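Local coordinates for ferritin heavy chain (Trichoplusia ni, PDB 1Z6O), which oxidises ferrous iron with oxygen and helps store it as ferric mineral in a shell shared with light chains, at residues Y139-V142 with D143-G147; K73-E76 with Y77-R81; E175-G178 with E179-D183; A35-Q38 with Y39-M42. All coordinates share one frame; numbering follows the deposited sequence.

Contact 1 of 4, residues Y139-V142 with D143-G147; sequences YHLV and DYLTG
V142 and T146, one helical turn apart, lie alongside each other with their side chains pointing the same way, CG1 of V142 standing 4.1 Å from OG1 of T146. The hydroxyl is turned back along the helix because OG1 sits beside the backbone N (chi1 -59°), and from there T146 OG1 donates to V142 O at 2.8 Å. It approaches from above the carbonyl plane, 36° out of it. T146 N reaches V142 O from the other face at 2.9 Å, so two donors from one residue grip this oxygen. With a valine in its place the hydroxyl is gone, and V142 O would probably be left with the backbone N-H as its remaining grip from this position. On another side of the helix L141 and L145 meet at a slant, L141 CD1 packing 3.8 Å from L145 CG. The same methyl comes to the edge of the Y144 ring, near its plane, 4.2 Å from CD2. A water joins the third side: it donates to H140 O at 2.9 Å and to D143 OD2 at 2.6 Å, tying an aspartate side chain to a carbonyl that also accepts from Y144 N. L145 is further buried against V126 and I127 of helix 105-132, while D143 packs on T146 and D143 of two other heavy-chain copies. A threonine hydroxyl folded onto the carbonyl four residues earlier is a familiar helical motif; here it lies at the start of helix 139-168, one of the long helices of the ferritin four-helix bundle, at a junction of heavy chains.

Contact 2 of 4, residues K73-E76 with Y77-R81; sequences KLIE and YLLMR
Y77, whose backbone N bonds to K73 O across this turn, carries at its far end a phenol oxygen held by two groups. R81 NH1 donates to Y77 OH at 2.9 Å, with the oxygen only 8° out of the guanidinium plane, and H140 ND1 of helix 139-168 makes a second hydrogen bond. The ring gets there because CG of Y77 lies opposite the backbone N (chi1 -173°), leading the phenol away from K73-E76. Across the turn proper the apolar work falls to I75 and L79, which run side by side: I75 CG2 meets L79 CD1 at 3.9 Å. Beneath that pair L79 CG rests 3.4 Å from I75 O, the carbonyl that accepts from L79 N at 3.0 Å. I75 and L79 also pack on A60 and N64 of a ferritin light chain, so this side of the turn belongs to the heavy-light interface. R81 has further partners: NH1 forms a salt bridge with D138, and NH2 bonds to T16 OG1. A cationic guanidinium donating to the phenol oxygen is likely to polarise it; R81, just past the end of helix 54-80, is tied to D138, the residue before helix 139-168, while the phenol it supports reaches H140 in that helix.

Contact 3 of 4, residues E175-G178 with E179-D183; sequences EALG and EFIFD
L177 and I181, four residues apart, form the first shell: their side chains meet at a slant, with L177 CD1 3.9 Å from I181 CD1. Beneath them I181 CG1 rests on the backbone, 3.4 Å from L177 O, the oxygen that accepts from I181 N at 3.0 Å. Two torsions bring the leucine and isoleucine together. L177 has CG opposite its own backbone N (chi1 -177°), directing the branch along the helix toward I181, whereas I181 keeps CG1 beside its backbone N (chi1 -69°), which lays CG1 and CD1 over L177 O. An alanine here removes everything beyond CB (CG1, CG2 and CD1), and would probably open a gap beside L177 CD1 and weaken the packing on Y202 of a light chain. In the same shell F180 CB lies 3.3 Å from A176 O, and F182 CB is 3.3 Å from G178 O. E179 N bonds to E175 O at 3.3 Å, standing 45° out of the carbonyl plane, a more skewed approach than the other bonds of this turn have. One step outward, the E179 carboxylate is fixed by a salt bridge from OE1 to R53 and a hydrogen bond from OE2 to G105 N at the start of helix 105-132. Around this short helix 175-186, F182 packs on K163, T166 and L167 of helix 139-168 and E179 on F56 of helix 54-80, while F180 meets Y207 and F188 of a light chain edge-to-face and L177 touches L199 of two light chains.

Contact 4 of 4, residues A35-Q38 with Y39-M42; sequences ASLQ and YLAM
Y39 turns its ring back toward A35 because CG lies beside the backbone N (chi1 -82°), and this brings Y39 CD1 to 3.4 Å from A35 O. The carbonyl meets the ring obliquely. That oxygen is already engaged by the backbone, Y39 N donating to A35 O at 3.0 Å, so the backbone N-H and the ring carbon CD1 share one neighbour. Q38 takes a different course: CG extends opposite the backbone N (chi1 -179°), then a bend at chi2 of 61° swings the amide forward along the helix. In this pose Q38 NE2 passes 3.8 Å from A41 CB, and its N-H group bonds to R99 O in a loop. M42 CG sits 3.6 Å from Q38 O, which accepts from M42 N at 3.2 Å. On another side L37 CD2 and L40 CD1 are 4.4 Å apart, a loose apolar touch, and both leucines pack on L49 of a light chain. Polar atoms in this buried turn find partners outside it: Y39 OH bonds to E116 OE2, while S36 OG bonds to V33 O and to Y53 OH of a light chain. E116 is inferred to bind the second iron, so Y39 may help to position that carboxylate. Within the bundle, the turn belongs to helix 19-47: Y39 packs on A63, A64 and E67 of helix 54-80 and on A112 of helix 105-132, whereas M42 lies against H111 and M115 of helix 105-132.

Contacts 1 and 2, with centres 13 Å apart, are joined directly: H140 ND1 stands 2.7 Å from Y77 OH, and the rings of Y144 and Y77 meet with planes about 20° apart. Contact 4 lies further along the bundle, its nearest atoms about 10 Å from those of contact 2. The bound iron, held by E32, E67 and H70, lies about 6 Å from the side chain of A35, about 7 Å from that of L74 and about 10 Å from that of L145. Contact 3 is remote from the iron site and sits on the other side of the chain's centre from contacts 1 and 2, whose centres are 41 and 42 Å away.

Contact 1 of 4, residues Y139-V142 with D143-G147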
loop_
_atom_site.group_PDB
_atom_site.type_symbol
_atom_site.label_atom_id
_atom_site.label_comp_id
_atom_site.label_asym_id
_atom_site.label_seq_id
_atom_site.Cartn_x
_atom_site.Cartn_y
_atom_site.Cartn_z
ATOM N N TYR M 139 -46.741 -7.425 31.344
ATOM C CA TYR M 139 -46.359 -7.996 30.054
ATOM C C TYR M 139 -44.880 -7.888 29.706
ATOM O O TYR M 139 -44.261 -8.860 29.274
ATOM C CB TYR M 139 -47.155 -7.337 28.921
ATOM C CG TYR M 139 -48.656 -7.468 29.071
ATOM C CD1 TYR M 139 -49.446 -6.352 29.351
ATOM C CD2 TYR M 139 -49.284 -8.705 28.920
ATOM C CE1 TYR M 139 -50.833 -6.462 29.475
ATOM C CE2 TYR M 139 -50.678 -8.828 29.042
ATOM C CZ TYR M 139 -51.437 -7.698 29.318
ATOM O OH TYR M 139 -52.804 -7.799 29.410
ATOM N N HIS M 140 -44.326 -6.696 29.876
ATOM C CA HIS M 140 -42.941 -6.486 29.497
ATOM C C HIS M 140 -41.930 -7.274 30.314
ATOM O O HIS M 140 -41.007 -7.867 29.749
ATOM C CB HIS M 140 -42.600 -4.997 29.529
ATOM C CG HIS M 140 -41.228 -4.699 29.008
ATOM N ND1 HIS M 140 -40.145 -4.501 29.838
ATOM C CD2 HIS M 140 -40.752 -4.629 27.740
ATOM C CE1 HIS M 140 -39.058 -4.318 29.103
ATOM N NE2 HIS M 140 -39.398 -4.392 27.827
ATOM N N LEU M 141 -42.085 -7.298 31.633
ATOM C CA LEU M 141 -41.134 -8.054 32.447
ATOM C C LEU M 141 -41.272 -9.550 32.173
ATOM O O LEU M 141 -40.277 -10.263 32.092
ATOM C CB LEU M 141 -41.333 -7.762 33.948
ATOM C CG LEU M 141 -40.449 -8.580 34.919
ATOM C CD1 LEU M 141 -38.967 -8.500 34.521
ATOM C CD2 LEU M 141 -40.650 -8.041 36.347
ATOM N N VAL M 142 -42.503 -10.032 32.028
ATOM C CA VAL M 142 -42.711 -11.451 31.734
ATOM C C VAL M 142 -41.968 -11.818 30.438
ATOM O O VAL M 142 -41.284 -12.843 30.351
ATOM C CB VAL M 142 -44.223 -11.750 31.601
ATOM C CG1 VAL M 142 -44.455 -13.130 30.944
ATOM C CG2 VAL M 142 -44.867 -11.706 33.008
ATOM N N ASP M 143 -42.098 -10.955 29.441
ATOM C CA ASP M 143 -41.448 -11.153 28.144
ATOM C C ASP M 143 -39.924 -11.139 28.281
ATOM O O ASP M 143 -39.225 -11.948 27.670
ATOM C CB ASP M 143 -41.872 -10.036 27.186
ATOM C CG ASP M 143 -41.146 -10.113 25.852
ATOM O OD1 ASP M 143 -41.534 -10.969 25.060
ATOM O OD2 ASP M 143 -40.186 -9.346 25.619
ATOM N N TYR M 144 -39.410 -10.216 29.083
ATOM C CA TYR M 144 -37.971 -10.111 29.311
ATOM C C TYR M 144 -37.423 -11.373 29.991
ATOM O O TYR M 144 -36.394 -11.928 29.583
ATOM C CB TYR M 144 -37.687 -8.890 30.186
ATOM C CG TYR M 144 -36.222 -8.674 30.484
ATOM C CD1 TYR M 144 -35.303 -8.478 29.448
ATOM C CD2 TYR M 144 -35.756 -8.639 31.794
ATOM C CE1 TYR M 144 -33.953 -8.244 29.714
ATOM C CE2 TYR M 144 -34.402 -8.402 32.073
ATOM C CZ TYR M 144 -33.513 -8.204 31.026
ATOM O OH TYR M 144 -32.186 -7.953 31.288
ATOM N N LEU M 145 -38.103 -11.829 31.037
ATOM C CA LEU M 145 -37.657 -13.033 31.742
ATOM C C LEU M 145 -37.749 -14.265 30.848
ATOM O O LEU M 145 -36.917 -15.168 30.927
ATOM C CB LEU M 145 -38.512 -13.267 32.994
ATOM C CG LEU M 145 -38.331 -12.196 34.085
ATOM C CD1 LEU M 145 -39.356 -12.400 35.193
ATOM C CD2 LEU M 145 -36.908 -12.268 34.647
ATOM N N THR M 146 -38.768 -14.307 30.003
ATOM C CA THR M 146 -38.953 -15.461 29.136
ATOM C C THR M 146 -37.946 -15.504 27.982
ATOM O O THR M 146 -37.298 -16.526 27.750
ATOM C CB THR M 146 -40.377 -15.483 28.536
ATOM O OG1 THR M 146 -41.347 -15.514 29.592
ATOM C CG2 THR M 146 -40.567 -16.721 27.657
ATOM N N GLY M 147 -37.803 -14.385 27.280
ATOM C CA GLY M 147 -36.923 -14.339 26.123
ATOM C C GLY M 147 -35.436 -14.215 26.383
ATOM O O GLY M 147 -34.621 -14.611 25.552
HETATM O O HOH W 1 -39.442 -7.481 27.313
#

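Contact 2 of 4, residues K73-E76 with Y77-R81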
loop_
_atom_site.group_PDB
_atom_site.type_symbol
_atom_site.label_atom_id
_atom_site.label_comp_id
_atom_site.label_asym_id
_atom_site.label_seq_id
_atom_site.Cartn_x
_atom_site.Cartn_y
_atom_site.Cartn_z
ATOM N N LYS M 73 -28.356 -7.652 35.869
ATOM C CA LYS M 73 -29.394 -7.383 34.870
ATOM C C LYS M 73 -30.774 -7.234 35.515
ATOM O O LYS M 73 -31.569 -6.397 35.088
ATOM C CB LYS M 73 -29.461 -8.495 33.812
ATOM C CG LYS M 73 -28.277 -8.515 32.850
ATOM C CD LYS M 73 -28.391 -9.679 31.860
ATOM C CE LYS M 73 -29.647 -9.558 31.001
ATOM N NZ LYS M 73 -29.797 -10.668 30.014
ATOM N N LEU M 74 -31.068 -8.052 36.523
ATOM C CA LEU M 74 -32.367 -7.963 37.201
ATOM C C LEU M 74 -32.456 -6.651 37.973
ATOM O O LEU M 74 -33.506 -6.006 38.002
ATOM C CB LEU M 74 -32.553 -9.151 38.153
ATOM C CG LEU M 74 -32.635 -10.512 37.438
ATOM C CD1 LEU M 74 -32.629 -11.630 38.483
ATOM C CD2 LEU M 74 -33.914 -10.586 36.577
ATOM N N ILE M 75 -31.358 -6.264 38.615
ATOM C CA ILE M 75 -31.327 -4.998 39.348
ATOM C C ILE M 75 -31.538 -3.836 38.362
ATOM O O ILE M 75 -32.308 -2.909 38.640
ATOM C CB ILE M 75 -29.972 -4.815 40.085
ATOM C CG1 ILE M 75 -29.894 -5.805 41.257
ATOM C CG2 ILE M 75 -29.819 -3.358 40.577
ATOM C CD1 ILE M 75 -28.488 -5.932 41.870
ATOM N N GLU M 76 -30.861 -3.876 37.214
ATOM C CA GLU M 76 -31.027 -2.809 36.218
ATOM C C GLU M 76 -32.470 -2.731 35.727
ATOM O O GLU M 76 -32.969 -1.649 35.427
ATOM C CB GLU M 76 -30.106 -3.030 35.005
ATOM C CG GLU M 76 -28.619 -2.869 35.317
ATOM C CD GLU M 76 -28.200 -1.415 35.491
ATOM O OE1 GLU M 76 -27.142 -1.175 36.110
ATOM O OE2 GLU M 76 -28.915 -0.510 34.998
ATOM N N TYR M 77 -33.138 -3.876 35.614
ATOM C CA TYR M 77 -34.528 -3.861 35.154
ATOM C C TYR M 77 -35.387 -3.108 36.187
ATOM O O TYR M 77 -36.191 -2.245 35.835
ATOM C CB TYR M 77 -35.065 -5.296 34.979
ATOM C CG TYR M 77 -36.438 -5.294 34.343
ATOM C CD1 TYR M 77 -36.579 -5.387 32.957
ATOM C CD2 TYR M 77 -37.583 -5.058 35.112
ATOM C CE1 TYR M 77 -37.831 -5.229 32.345
ATOM C CE2 TYR M 77 -38.839 -4.894 34.513
ATOM C CZ TYR M 77 -38.950 -4.975 33.129
ATOM O OH TYR M 77 -40.162 -4.739 32.518
ATOM N N LEU M 78 -35.226 -3.437 37.465
ATOM C CA LEU M 78 -36.001 -2.749 38.503
ATOM C C LEU M 78 -35.732 -1.236 38.472
ATOM O O LEU M 78 -36.655 -0.430 38.603
ATOM C CB LEU M 78 -35.653 -3.307 39.896
ATOM C CG LEU M 78 -36.048 -4.775 40.155
ATOM C CD1 LEU M 78 -35.673 -5.161 41.587
ATOM C CD2 LEU M 78 -37.556 -4.962 39.940
ATOM N N LEU M 79 -34.471 -0.848 38.301
ATOM C CA LEU M 79 -34.121 0.575 38.267
ATOM C C LEU M 79 -34.793 1.270 37.084
ATOM O O LEU M 79 -35.270 2.403 37.205
ATOM C CB LEU M 79 -32.594 0.753 38.166
ATOM C CG LEU M 79 -31.782 0.349 39.413
ATOM C CD1 LEU M 79 -30.295 0.220 39.038
ATOM C CD2 LEU M 79 -31.976 1.405 40.525
ATOM N N MET M 80 -34.818 0.599 35.934
ATOM C CA MET M 80 -35.443 1.173 34.742
ATOM C C MET M 80 -36.939 1.425 34.971
ATOM O O MET M 80 -37.496 2.395 34.450
ATOM C CB MET M 80 -35.271 0.233 33.533
ATOM C CG MET M 80 -36.115 0.654 32.316
ATOM S SD MET M 80 -36.025 -0.502 30.921
ATOM C CE MET M 80 -37.062 -1.878 31.607
ATOM N N ARG M 81 -37.582 0.549 35.742
ATOM C CA ARG M 81 -39.016 0.681 36.029
ATOM C C ARG M 81 -39.325 1.697 37.136
ATOM O O ARG M 81 -40.490 1.914 37.481
ATOM C CB ARG M 81 -39.619 -0.698 36.377
ATOM C CG ARG M 81 -39.661 -1.671 35.170
ATOM C CD ARG M 81 -40.657 -1.195 34.090
ATOM N NE ARG M 81 -42.045 -1.274 34.564
ATOM C CZ ARG M 81 -42.793 -2.381 34.562
ATOM N NH1 ARG M 81 -42.308 -3.533 34.097
ATOM N NH2 ARG M 81 -44.034 -2.344 35.048
#

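Contact 3 of 4, residues E175-G178 with E179-D183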
loop_
_atom_site.group_PDB
_atom_site.type_symbol
_atom_site.label_atom_id
_atom_site.label_comp_id
_atom_site.label_asym_id
_atom_site.label_seq_id
_atom_site.Cartn_x
_atom_site.Cartn_y
_atom_site.Cartn_z
ATOM N N GLU M 175 -11.556 -43.195 35.015
ATOM C CA GLU M 175 -11.756 -42.023 35.846
ATOM C C GLU M 175 -10.650 -40.970 35.742
ATOM O O GLU M 175 -10.933 -39.795 35.530
ATOM C CB GLU M 175 -11.928 -42.472 37.300
ATOM C CG GLU M 175 -11.946 -41.348 38.315
ATOM C CD GLU M 175 -12.061 -41.874 39.742
ATOM O OE1 GLU M 175 -11.559 -41.200 40.669
ATOM O OE2 GLU M 175 -12.655 -42.961 39.933
ATOM N N ALA M 176 -9.393 -41.381 35.866
ATOM C CA ALA M 176 -8.300 -40.412 35.833
ATOM C C ALA M 176 -7.960 -39.874 34.455
ATOM O O ALA M 176 -7.873 -38.660 34.261
ATOM C CB ALA M 176 -7.042 -41.017 36.479
ATOM N N LEU M 177 -7.755 -40.765 33.492
ATOM C CA LEU M 177 -7.395 -40.308 32.159
ATOM C C LEU M 177 -8.578 -39.642 31.473
ATOM O O LEU M 177 -8.413 -38.658 30.756
ATOM C CB LEU M 177 -6.873 -41.477 31.317
ATOM C CG LEU M 177 -6.392 -41.120 29.907
ATOM C CD1 LEU M 177 -5.358 -39.981 29.953
ATOM C CD2 LEU M 177 -5.794 -42.377 29.271
ATOM N N GLY M 178 -9.772 -40.180 31.692
ATOM C CA GLY M 178 -10.953 -39.591 31.084
ATOM C C GLY M 178 -11.166 -38.160 31.555
ATOM O O GLY M 178 -11.395 -37.255 30.743
ATOM N N GLU M 179 -11.085 -37.935 32.863
ATOM C CA GLU M 179 -11.278 -36.582 33.378
ATOM C C GLU M 179 -10.130 -35.662 32.960
ATOM O O GLU M 179 -10.337 -34.480 32.677
ATOM C CB GLU M 179 -11.403 -36.594 34.906
ATOM C CG GLU M 179 -11.997 -35.296 35.464
ATOM C CD GLU M 179 -12.148 -35.325 36.981
ATOM O OE1 GLU M 179 -11.193 -34.924 37.681
ATOM O OE2 GLU M 179 -13.215 -35.768 37.473
ATOM N N PHE M 180 -8.912 -36.194 32.915
ATOM C CA PHE M 180 -7.770 -35.380 32.507
ATOM C C PHE M 180 -7.965 -34.838 31.086
ATOM O O PHE M 180 -7.782 -33.645 30.830
ATOM C CB PHE M 180 -6.475 -36.205 32.553
ATOM C CG PHE M 180 -5.262 -35.448 32.073
ATOM C CD1 PHE M 180 -4.531 -34.645 32.954
ATOM C CD2 PHE M 180 -4.863 -35.521 30.740
ATOM C CE1 PHE M 180 -3.412 -33.926 32.508
ATOM C CE2 PHE M 180 -3.740 -34.804 30.277
ATOM C CZ PHE M 180 -3.015 -34.006 31.166
ATOM N N ILE M 181 -8.327 -35.719 30.156
ATOM C CA ILE M 181 -8.526 -35.310 28.768
ATOM C C ILE M 181 -9.710 -34.345 28.641
ATOM O O ILE M 181 -9.625 -33.324 27.955
ATOM C CB ILE M 181 -8.770 -36.549 27.867
ATOM C CG1 ILE M 181 -7.473 -37.370 27.774
ATOM C CG2 ILE M 181 -9.237 -36.113 26.459
ATOM C CD1 ILE M 181 -7.662 -38.738 27.110
ATOM N N PHE M 182 -10.812 -34.676 29.302
ATOM C CA PHE M 182 -12.014 -33.840 29.257
ATOM C C PHE M 182 -11.696 -32.435 29.786
ATOM O O PHE M 182 -12.129 -31.421 29.222
ATOM C CB PHE M 182 -13.108 -34.490 30.110
ATOM C CG PHE M 182 -14.458 -33.826 29.987
ATOM C CD1 PHE M 182 -15.378 -34.260 29.033
ATOM C CD2 PHE M 182 -14.808 -32.777 30.835
ATOM C CE1 PHE M 182 -16.645 -33.653 28.925
ATOM C CE2 PHE M 182 -16.073 -32.160 30.737
ATOM C CZ PHE M 182 -16.988 -32.602 29.782
ATOM N N ASP M 183 -10.930 -32.384 30.871
ATOM C CA ASP M 183 -10.531 -31.120 31.494
ATOM C C ASP M 183 -9.727 -30.258 30.521
ATOM O O ASP M 183 -9.952 -29.051 30.421
ATOM C CB ASP M 183 -9.683 -31.399 32.749
ATOM C CG ASP M 183 -9.212 -30.120 33.445
ATOM O OD1 ASP M 183 -10.064 -29.413 34.023
ATOM O OD2 ASP M 183 -7.995 -29.818 33.411
#

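Contact 4 of 4, residues A35-Q38 with Y39-M42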
loop_
_atom_site.group_PDB
_atom_site.type_symbol
_atom_site.label_atom_id
_atom_site.label_comp_id
_atom_site.label_asym_id
_atom_site.label_seq_id
_atom_site.Cartn_x
_atom_site.Cartn_y
_atom_site.Cartn_z
ATOM N N ALA M 35 -26.031 -18.258 43.653
ATOM C CA ALA M 35 -25.458 -19.149 42.650
ATOM C C ALA M 35 -24.031 -18.697 42.314
ATOM O O ALA M 35 -23.150 -19.544 42.161
ATOM C CB ALA M 35 -26.328 -19.168 41.379
ATOM N N SER M 36 -23.784 -17.383 42.216
ATOM C CA SER M 36 -22.427 -16.929 41.901
ATOM C C SER M 36 -21.454 -17.383 42.982
ATOM O O SER M 36 -20.339 -17.793 42.671
ATOM C CB SER M 36 -22.320 -15.388 41.729
ATOM O OG SER M 36 -22.337 -14.679 42.971
ATOM N N LEU M 37 -21.878 -17.334 44.243
ATOM C CA LEU M 37 -21.003 -17.748 45.345
ATOM C C LEU M 37 -20.747 -19.251 45.334
ATOM O O LEU M 37 -19.644 -19.698 45.651
ATOM C CB LEU M 37 -21.610 -17.344 46.695
ATOM C CG LEU M 37 -21.974 -15.854 46.811
ATOM C CD1 LEU M 37 -22.566 -15.558 48.181
ATOM C CD2 LEU M 37 -20.743 -15.016 46.588
ATOM N N GLN M 38 -21.757 -20.035 44.975
ATOM C CA GLN M 38 -21.570 -21.484 44.940
ATOM C C GLN M 38 -20.610 -21.855 43.795
ATOM O O GLN M 38 -19.801 -22.773 43.935
ATOM C CB GLN M 38 -22.922 -22.206 44.787
ATOM C CG GLN M 38 -22.794 -23.735 44.772
ATOM C CD GLN M 38 -22.200 -24.281 46.067
ATOM O OE1 GLN M 38 -22.914 -24.521 47.034
ATOM N NE2 GLN M 38 -20.880 -24.454 46.092
ATOM N N TYR M 39 -20.697 -21.151 42.663
ATOM C CA TYR M 39 -19.778 -21.414 41.549
ATOM C C TYR M 39 -18.355 -20.997 41.926
ATOM O O TYR M 39 -17.392 -21.637 41.499
ATOM C CB TYR M 39 -20.222 -20.674 40.278
ATOM C CG TYR M 39 -21.308 -21.400 39.515
ATOM C CD1 TYR M 39 -22.464 -20.738 39.093
ATOM C CD2 TYR M 39 -21.147 -22.742 39.157
ATOM C CE1 TYR M 39 -23.441 -21.399 38.319
ATOM C CE2 TYR M 39 -22.105 -23.407 38.387
ATOM C CZ TYR M 39 -23.244 -22.734 37.971
ATOM O OH TYR M 39 -24.158 -23.401 37.184
ATOM N N LEU M 40 -18.203 -19.924 42.707
ATOM C CA LEU M 40 -16.852 -19.521 43.131
ATOM C C LEU M 40 -16.218 -20.656 43.929
ATOM O O LEU M 40 -15.023 -20.914 43.810
ATOM C CB LEU M 40 -16.870 -18.283 44.045
ATOM C CG LEU M 40 -16.941 -16.875 43.460
ATOM C CD1 LEU M 40 -16.851 -15.853 44.617
ATOM C CD2 LEU M 40 -15.782 -16.667 42.468
ATOM N N ALA M 41 -17.012 -21.310 44.773
ATOM C CA ALA M 41 -16.486 -22.410 45.581
ATOM C C ALA M 41 -16.083 -23.594 44.695
ATOM O O ALA M 41 -15.125 -24.305 45.010
ATOM C CB ALA M 41 -17.525 -22.845 46.635
ATOM N N MET M 42 -16.806 -23.821 43.598
ATOM C CA MET M 42 -16.435 -24.904 42.686
ATOM C C MET M 42 -15.123 -24.541 41.999
ATOM O O MET M 42 -14.239 -25.384 41.845
ATOM C CB MET M 42 -17.509 -25.131 41.618
ATOM C CG MET M 42 -18.800 -25.723 42.152
ATOM S SD MET M 42 -19.903 -26.164 40.754
ATOM C CE MET M 42 -21.323 -26.841 41.652
#